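Local coordinates for LRR receptor-like serine/threonine-protein kinase RGI3 (Arabidopsis thaliana, PDB 5HZ0) that acts as a plasma-membrane receptor for RGF peptide hormones, which maintain the root stem cell niche, and pairs with SERK co-receptors once a peptide has bound, at residues M103-L108 with G130-L135; S192-P197 with N216-S221; N408-S413 with V427-N432. The protein carries 5 engineered substitutions. All coordinates share one frame; numbering follows the deposited sequence.

Contact 1 of 3, residues M103-L108 with G130-L135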
loop_
_atom_site.group_PDB
_atom_site.type_symbol
_atom_site.label_atom_id
_atom_site.label_comp_id
_atom_site.label_asym_id
_atom_site.label_seq_id
_atom_site.Cartn_x
_atom_site.Cartn_y
_atom_site.Cartn_z
ATOM N N MET A 103 2.899 11.327 -39.808
ATOM C CA MET A 103 1.670 10.967 -40.521
ATOM C C MET A 103 1.927 9.846 -41.531
ATOM O O MET A 103 1.089 8.960 -41.744
ATOM C CB MET A 103 1.122 12.200 -41.244
ATOM C CG MET A 103 -0.241 12.020 -41.916
ATOM S SD MET A 103 -1.639 12.031 -40.764
ATOM C CE MET A 103 -3.023 12.254 -41.893
ATOM N N GLU A 104 3.118 9.859 -42.117
ATOM C CA GLU A 104 3.467 8.918 -43.173
ATOM C C GLU A 104 3.456 7.460 -42.688
ATOM O O GLU A 104 3.647 6.533 -43.489
ATOM C CB GLU A 104 4.822 9.269 -43.794
ATOM C CG GLU A 104 4.853 10.596 -44.540
ATOM C CD GLU A 104 4.815 11.806 -43.618
ATOM O OE1 GLU A 104 5.164 11.675 -42.424
ATOM O OE2 GLU A 104 4.423 12.893 -44.091
ATOM N N ILE A 105 3.257 7.268 -41.379
ATOM C CA ILE A 105 3.027 5.950 -40.807
ATOM C C ILE A 105 1.916 5.252 -41.587
ATOM O O ILE A 105 1.978 4.044 -41.832
ATOM C CB ILE A 105 2.642 6.023 -39.303
ATOM C CG1 ILE A 105 2.481 4.625 -38.698
ATOM C CG2 ILE A 105 1.336 6.786 -39.096
ATOM C CD1 ILE A 105 3.723 4.068 -38.040
ATOM N N GLY A 106 0.920 6.025 -42.013
ATOM C CA GLY A 106 -0.224 5.467 -42.711
ATOM C C GLY A 106 0.132 4.839 -44.043
ATOM O O GLY A 106 -0.677 4.126 -44.629
ATOM N N ASN A 107 1.343 5.099 -44.524
ATOM C CA ASN A 107 1.777 4.558 -45.805
ATOM C C ASN A 107 2.294 3.123 -45.750
ATOM O O ASN A 107 2.467 2.490 -46.794
ATOM C CB ASN A 107 2.824 5.462 -46.455
ATOM C CG ASN A 107 2.205 6.603 -47.241
ATOM O OD1 ASN A 107 1.135 6.459 -47.833
ATOM N ND2 ASN A 107 2.882 7.746 -47.254
ATOM N N LEU A 108 2.518 2.583 -44.553
ATOM C CA LEU A 108 3.048 1.239 -44.509
ATOM C C LEU A 108 1.831 0.355 -44.511
ATOM O O LEU A 108 1.313 -0.008 -43.458
ATOM C CB LEU A 108 3.792 1.004 -43.193
ATOM C CG LEU A 108 4.979 1.875 -42.796
ATOM C CD1 LEU A 108 5.530 1.432 -41.448
ATOM C CD2 LEU A 108 6.057 1.834 -43.850
ATOM N N GLY A 130 -5.418 4.877 -39.138
ATOM C CA GLY A 130 -6.619 4.265 -39.677
ATOM C C GLY A 130 -6.413 3.634 -41.041
ATOM O O GLY A 130 -7.235 2.848 -41.500
ATOM N N GLU A 131 -5.319 3.977 -41.704
ATOM C CA GLU A 131 -5.054 3.408 -43.018
ATOM C C GLU A 131 -4.286 2.095 -42.933
ATOM O O GLU A 131 -4.034 1.446 -43.949
ATOM C CB GLU A 131 -4.320 4.408 -43.903
ATOM C CG GLU A 131 -5.239 5.445 -44.511
ATOM C CD GLU A 131 -4.475 6.585 -45.144
ATOM O OE1 GLU A 131 -3.331 6.345 -45.601
ATOM O OE2 GLU A 131 -5.011 7.723 -45.173
ATOM N N LEU A 132 -3.929 1.689 -41.723
ATOM C CA LEU A 132 -3.238 0.431 -41.587
ATOM C C LEU A 132 -4.319 -0.600 -41.359
ATOM O O LEU A 132 -4.829 -0.733 -40.258
ATOM C CB LEU A 132 -2.313 0.499 -40.373
ATOM C CG LEU A 132 -1.330 1.667 -40.405
ATOM C CD1 LEU A 132 -0.441 1.676 -39.169
ATOM C CD2 LEU A 132 -0.495 1.611 -41.669
ATOM N N LYS A 133 -4.632 -1.361 -42.402
ATOM C CA LYS A 133 -5.753 -2.296 -42.355
ATOM C C LYS A 133 -5.366 -3.656 -41.793
ATOM O O LYS A 133 -6.211 -4.425 -41.346
ATOM C CB LYS A 133 -6.399 -2.413 -43.736
ATOM C CG LYS A 133 -7.123 -1.133 -44.166
ATOM C CD LYS A 133 -8.600 -1.166 -43.774
ATOM C CE LYS A 133 -9.086 0.179 -43.259
ATOM N NZ LYS A 133 -8.462 1.350 -43.943
ATOM N N ASN A 134 -4.073 -3.947 -41.841
ATOM C CA ASN A 134 -3.531 -5.205 -41.344
ATOM C C ASN A 134 -2.952 -5.099 -39.952
ATOM O O ASN A 134 -2.453 -6.085 -39.414
ATOM C CB ASN A 134 -2.448 -5.707 -42.288
ATOM C CG ASN A 134 -2.942 -5.841 -43.691
ATOM O OD1 ASN A 134 -2.420 -5.209 -44.606
ATOM N ND2 ASN A 134 -3.970 -6.658 -43.877
ATOM N N LEU A 135 -2.977 -3.891 -39.389
ATOM C CA LEU A 135 -2.393 -3.674 -38.073
ATOM C C LEU A 135 -3.099 -4.542 -37.041
ATOM O O LEU A 135 -4.322 -4.600 -36.984
ATOM C CB LEU A 135 -2.452 -2.206 -37.670
ATOM C CG LEU A 135 -1.598 -1.845 -36.453
ATOM C CD1 LEU A 135 -0.138 -2.214 -36.747
ATOM C CD2 LEU A 135 -1.749 -0.364 -36.113
#

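Contact 2 of 3, residues S192-P197 with N216-S221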
loop_
_atom_site.group_PDB
_atom_site.type_symbol
_atom_site.label_atom_id
_atom_site.label_comp_id
_atom_site.label_asym_id
_atom_site.label_seq_id
_atom_site.Cartn_x
_atom_site.Cartn_y
_atom_site.Cartn_z
ATOM N N SER A 192 -2.911 7.228 -17.379
ATOM C CA SER A 192 -2.902 8.226 -18.445
ATOM C C SER A 192 -3.795 9.405 -18.060
ATOM O O SER A 192 -4.105 9.598 -16.881
ATOM C CB SER A 192 -3.331 7.626 -19.787
ATOM O OG SER A 192 -2.258 6.929 -20.400
ATOM N N LEU A 193 -4.094 10.252 -19.039
ATOM C CA LEU A 193 -4.937 11.444 -18.849
ATOM C C LEU A 193 -6.414 11.373 -19.277
ATOM O O LEU A 193 -7.064 12.405 -19.377
ATOM C CB LEU A 193 -4.248 12.705 -19.388
ATOM C CG LEU A 193 -2.916 12.979 -18.678
ATOM C CD1 LEU A 193 -2.284 14.285 -19.145
ATOM C CD2 LEU A 193 -3.089 12.969 -17.169
ATOM N N LEU A 194 -6.917 10.195 -19.619
ATOM C CA LEU A 194 -8.315 10.066 -20.073
ATOM C C LEU A 194 -9.392 10.644 -19.143
ATOM O O LEU A 194 -9.299 10.532 -17.921
ATOM C CB LEU A 194 -8.656 8.605 -20.313
ATOM C CG LEU A 194 -7.870 7.824 -21.359
ATOM C CD1 LEU A 194 -8.308 6.372 -21.285
ATOM C CD2 LEU A 194 -8.100 8.409 -22.761
ATOM N N SER A 195 -10.418 11.243 -19.745
ATOM C CA SER A 195 -11.592 11.735 -19.017
ATOM C C SER A 195 -12.846 11.543 -19.859
ATOM O O SER A 195 -12.778 11.065 -20.987
ATOM C CB SER A 195 -11.439 13.214 -18.596
ATOM O OG SER A 195 -10.646 13.982 -19.507
ATOM N N GLY A 196 -13.999 11.917 -19.323
ATOM C CA GLY A 196 -15.246 11.582 -19.986
ATOM C C GLY A 196 -15.610 10.123 -19.757
ATOM O O GLY A 196 -14.862 9.368 -19.120
ATOM N N PRO A 197 -16.786 9.720 -20.252
ATOM C CA PRO A 197 -17.308 8.364 -20.058
ATOM C C PRO A 197 -16.685 7.325 -20.985
ATOM O O PRO A 197 -16.267 7.659 -22.101
ATOM C CB PRO A 197 -18.794 8.518 -20.397
ATOM C CG PRO A 197 -18.835 9.613 -21.404
ATOM C CD PRO A 197 -17.728 10.581 -20.990
ATOM N N ASN A 216 -7.046 6.966 -14.445
ATOM C CA ASN A 216 -7.353 8.083 -15.322
ATOM C C ASN A 216 -8.389 8.904 -14.587
ATOM O O ASN A 216 -8.551 8.749 -13.378
ATOM C CB ASN A 216 -7.900 7.627 -16.666
ATOM C CG ASN A 216 -6.876 6.884 -17.486
ATOM O OD1 ASN A 216 -5.989 7.494 -18.075
ATOM N ND2 ASN A 216 -6.991 5.553 -17.529
ATOM N N SER A 217 -8.996 9.853 -15.285
ATOM C CA SER A 217 -10.104 10.644 -14.757
ATOM C C SER A 217 -11.496 10.275 -15.250
ATOM O O SER A 217 -12.417 11.070 -15.133
ATOM C CB SER A 217 -9.810 12.139 -14.814
ATOM O OG SER A 217 -8.688 12.390 -13.990
ATOM N N ILE A 218 -11.622 9.118 -15.884
ATOM C CA ILE A 218 -12.878 8.709 -16.513
ATOM C C ILE A 218 -14.074 8.897 -15.599
ATOM O O ILE A 218 -14.039 8.572 -14.411
ATOM C CB ILE A 218 -12.823 7.231 -16.962
ATOM C CG1 ILE A 218 -11.792 7.047 -18.086
ATOM C CG2 ILE A 218 -14.201 6.736 -17.405
ATOM C CD1 ILE A 218 -11.577 5.586 -18.478
ATOM N N SER A 219 -15.135 9.440 -16.172
ATOM C CA SER A 219 -16.299 9.854 -15.403
ATOM C C SER A 219 -17.488 9.161 -16.014
ATOM O O SER A 219 -17.326 8.302 -16.873
ATOM C CB SER A 219 -16.490 11.368 -15.507
ATOM O OG SER A 219 -16.919 11.722 -16.815
ATOM N N GLY A 220 -18.687 9.533 -15.588
ATOM C CA GLY A 220 -19.868 8.848 -16.072
ATOM C C GLY A 220 -19.996 7.517 -15.343
ATOM O O GLY A 220 -19.345 7.303 -14.320
ATOM N N SER A 221 -20.825 6.620 -15.862
ATOM C CA SER A 221 -20.961 5.313 -15.258
ATOM C C SER A 221 -20.400 4.198 -16.162
ATOM O O SER A 221 -20.007 4.456 -17.301
ATOM C CB SER A 221 -22.431 5.042 -14.966
ATOM O OG SER A 221 -23.231 5.431 -16.057
#

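Contact 3 of 3, residues N408-S413 with V427-N432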
loop_
_atom_site.group_PDB
_atom_site.type_symbol
_atom_site.label_atom_id
_atom_site.label_comp_id
_atom_site.label_asym_id
_atom_site.label_seq_id
_atom_site.Cartn_x
_atom_site.Cartn_y
_atom_site.Cartn_z
ATOM N N ASN A 408 -12.693 -2.258 21.111
ATOM C CA ASN A 408 -13.867 -3.093 21.330
ATOM C C ASN A 408 -14.207 -3.142 22.826
ATOM O O ASN A 408 -13.709 -2.324 23.603
ATOM C CB ASN A 408 -13.639 -4.512 20.783
ATOM C CG ASN A 408 -13.640 -4.566 19.266
ATOM O OD1 ASN A 408 -14.691 -4.479 18.643
ATOM N ND2 ASN A 408 -12.461 -4.709 18.668
ATOM N N ARG A 409 -15.122 -4.034 23.199
ATOM C CA ARG A 409 -15.516 -4.289 24.599
ATOM C C ARG A 409 -14.938 -5.540 25.257
ATOM O O ARG A 409 -15.534 -6.058 26.211
ATOM C CB ARG A 409 -17.034 -4.183 24.824
ATOM C CG ARG A 409 -17.541 -2.748 24.932
ATOM C CD ARG A 409 -18.990 -2.674 25.409
ATOM N NE ARG A 409 -19.945 -3.232 24.459
ATOM C CZ ARG A 409 -20.782 -4.226 24.752
ATOM N NH1 ARG A 409 -20.771 -4.760 25.967
ATOM N NH2 ARG A 409 -21.631 -4.678 23.838
ATOM N N LEU A 410 -13.895 -6.117 24.661
ATOM C CA LEU A 410 -13.365 -7.420 25.106
ATOM C C LEU A 410 -13.099 -7.507 26.611
ATOM O O LEU A 410 -12.534 -6.590 27.190
ATOM C CB LEU A 410 -12.089 -7.752 24.331
ATOM C CG LEU A 410 -12.249 -7.837 22.807
ATOM C CD1 LEU A 410 -10.890 -7.965 22.125
ATOM C CD2 LEU A 410 -13.183 -8.971 22.391
ATOM N N ALA A 411 -13.505 -8.614 27.238
ATOM C CA ALA A 411 -13.394 -8.769 28.699
ATOM C C ALA A 411 -12.532 -9.955 29.126
ATOM O O ALA A 411 -12.071 -10.729 28.291
ATOM C CB ALA A 411 -14.779 -8.860 29.343
ATOM N N GLY A 412 -12.333 -10.104 30.431
ATOM C CA GLY A 412 -11.466 -11.144 30.953
ATOM C C GLY A 412 -9.971 -10.957 30.729
ATOM O O GLY A 412 -9.522 -9.928 30.222
ATOM N N SER A 413 -9.198 -11.966 31.131
ATOM C CA SER A 413 -7.739 -11.944 31.035
ATOM C C SER A 413 -7.176 -12.265 29.657
ATOM O O SER A 413 -7.833 -12.900 28.837
ATOM C CB SER A 413 -7.124 -12.876 32.075
ATOM O OG SER A 413 -7.352 -12.385 33.380
ATOM N N VAL A 427 0.925 -6.859 18.076
ATOM C CA VAL A 427 -0.316 -7.114 18.784
ATOM C C VAL A 427 -0.876 -5.806 19.412
ATOM O O VAL A 427 -0.223 -5.147 20.233
ATOM C CB VAL A 427 -0.084 -8.236 19.829
ATOM C CG1 VAL A 427 1.048 -7.866 20.691
ATOM C CG2 VAL A 427 -1.306 -8.472 20.649
ATOM N N ASP A 428 -2.077 -5.425 18.993
ATOM C CA ASP A 428 -2.762 -4.278 19.556
ATOM C C ASP A 428 -4.105 -4.745 20.120
ATOM O O ASP A 428 -5.018 -5.097 19.356
ATOM C CB ASP A 428 -2.978 -3.229 18.451
ATOM C CG ASP A 428 -3.476 -1.914 18.993
ATOM O OD1 ASP A 428 -3.729 -1.860 20.214
ATOM O OD2 ASP A 428 -3.624 -0.945 18.205
ATOM N N ILE A 429 -4.186 -4.802 21.452
ATOM C CA ILE A 429 -5.428 -5.028 22.225
ATOM C C ILE A 429 -5.982 -3.794 22.994
ATOM O O ILE A 429 -6.855 -3.905 23.874
ATOM C CB ILE A 429 -5.404 -6.371 23.026
ATOM C CG1 ILE A 429 -4.781 -7.487 22.170
ATOM C CG2 ILE A 429 -6.825 -6.747 23.524
ATOM C CD1 ILE A 429 -4.182 -8.621 23.035
ATOM N N SER A 430 -5.429 -2.620 22.706
ATOM C CA SER A 430 -5.773 -1.437 23.482
ATOM C C SER A 430 -7.266 -1.114 23.398
ATOM O O SER A 430 -7.964 -1.595 22.502
ATOM C CB SER A 430 -4.953 -0.233 23.023
ATOM O OG SER A 430 -5.097 -0.031 21.639
ATOM N N GLU A 431 -7.753 -0.356 24.378
ATOM C CA GLU A 431 -9.145 0.099 24.413
ATOM C C GLU A 431 -10.146 -1.041 24.430
ATOM O O GLU A 431 -10.951 -1.209 23.514
ATOM C CB GLU A 431 -9.441 1.063 23.263
ATOM C CG GLU A 431 -8.685 2.378 23.346
ATOM C CD GLU A 431 -9.192 3.381 22.335
ATOM O OE1 GLU A 431 -9.644 4.476 22.734
ATOM O OE2 GLU A 431 -9.144 3.073 21.130
ATOM N N ASN A 432 -10.089 -1.805 25.511
ATOM C CA ASN A 432 -11.042 -2.855 25.777
ATOM C C ASN A 432 -11.246 -2.878 27.292
ATOM O O ASN A 432 -10.894 -1.925 27.963
ATOM C CB ASN A 432 -10.542 -4.212 25.235
ATOM C CG ASN A 432 -10.700 -4.341 23.711
ATOM O OD1 ASN A 432 -11.779 -4.650 23.211
ATOM N ND2 ASN A 432 -9.618 -4.109 22.978
#

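Contact 1 of 3, residues M103-L108 with G130-L135
Leu132 lies against Ile105, Gly106 and Leu108 where two successive coils of the extracellular leucine-rich repeat solenoid stack. Residues 103-107 form a 3-10 turn, and a second 3-10 segment ends at Glu131. Both sit in stretches that lead back to the inner-face strands, 113-115 and 137-139. On the packed side Leu132 meets one apolar side chain and several backbone carbonyls. Leu132 CG stands beside its own backbone N, anti to the carbonyl carbon (chi1 -55°), and this brings the branched end nearer to the first coil. CD1 meets Ile105 CG1 at 4.2 Å, and the two side chains cross at about a right angle. The other methyl, CD2, faces the carbonyls of Ile105, Gly106 and Leu108, with Leu132 CD2 3.5 Å from Ile105 O. Phe82 of the preceding coil touches both Ile105 and Leu108, so the apolar layer continues from coil to coil. Ile105 O also accepts the backbone N of Leu108, which helps close the turn.

The outer side is looser. The nearest CA atoms are those of Gly106 and Glu131, 5.3 Å apart. The two segments share no hydrogen bond. Glu131 is exposed and extends its chain alongside the glycine. It touches Gly106 O with both Glu131 CB (3.7 Å) and Glu131 OE1 (3.6 Å); the two oxygens are both acceptors and make no bond.

Contact 2 of 3, residues S192-P197 with N216-S221
Asn216 reaches across to Leu194 and Ser192 in the next-door coil, as the asparagine of the repeat consensus does in leucine-rich repeat solenoids. The two segments follow the inner-face strands and run side by side, 4° apart in direction. Both carry the Ser-Gly step of the plant-type repeat.

Side-chain hydrogen bonds come first. Asn216 OD1 accepts Leu194 N at 3.2 Å, with the donor above the plane of the amide. Ser192 N makes a weak bond to the same oxygen. Asn216 ND2 turns the other way, to Leu213 O of its own coil and Ile189 O of the coil before. The buried amide is thus used at both ends and spans the two coils. Ser192 takes the asparagine's position in its own repeat, and its OG bonds to Thr168 O.

Backbone bonds continue the pairing. Ser217 N gives to Leu194 O at 2.7 Å. Further on, Ser219 N gives to Gly196 O at 3.0 Å. A CA-H...O contact joins Pro197 CA to Ser219 O at 3.2 Å, and Ile218 CA makes another to Gly196 O.

Apolar contacts lie on the inward side. Leu194 runs beside Asn216, pointing the same way. Its CB is 4.1 Å from Ile218 CG1. Ile198, Leu213 and Leu242 also touch Ile218.

On the more open side, Ser219 OG sits between its backbone N and carbonyl carbon (chi1 70°) and lies 3.6 Å from Gly196 CA.

Contact 3 of 3, residues N408-S413 with V427-N432
Asn432 reaches from its coil to the backbone of Asn408 and Leu410. Its CB lies 3.7 Å from Leu410 O. CG stands beside the backbone N (chi1 -77°), and the amide then runs alongside the Leu410 side chain, with Asn432 CG 3.7 Å from Leu410 CB. OD1 accepts Leu410 N at 3.0 Å, though the place of this oxygen is less sure. ND2 gives to Ile429 O at 2.9 Å; that oxygen lies close to the amide plane, while ND2 sits above the plane of the carbonyl. ND2 also makes a weak bond to Leu405 O. This is the asparagine ladder of leucine-rich repeats, repeated one coil earlier by Asn408, whose ND2 bonds to Leu405 O and Leu381 O. With a leucine in place of Asn432, Ile429 O would lose its ND2 donor and keep a weak bond from Asn456, and the turn would probably be held less firmly to Leu410 N. Next to the ladder, Asn408 N bonds to Glu431 O at 3.1 Å. Nearer the inner face, Asp428 OD1 forms an Asx turn with Ser430 N and also accepts Ser430 OG. Asp428 OD2 makes a salt bridge to Arg404, part of a small-peptide recognition motif.

All three contacts join neighbouring coils of one solenoid. Contacts 1 and 2 lie on the same side of the chain's centre, their own centres 28 Å apart; contact 3 lies on the opposite side, its centre 45 Å from that of contact 2. Contacts 2 and 3 overlap in kind: in each, the consensus asparagine of one coil bonds to the backbone of the coil before. Contact 1 joins 3-10 parts: a buried leucine packs on an isoleucine and on backbone carbonyls, without hydrogen bonds between the segments, and one exposed glutamate lies at the border. Contact 3 is also mostly buried, but polar. Contact 2 is mixed: its buried asparagine leads into serine, glycine and proline nearer the surface.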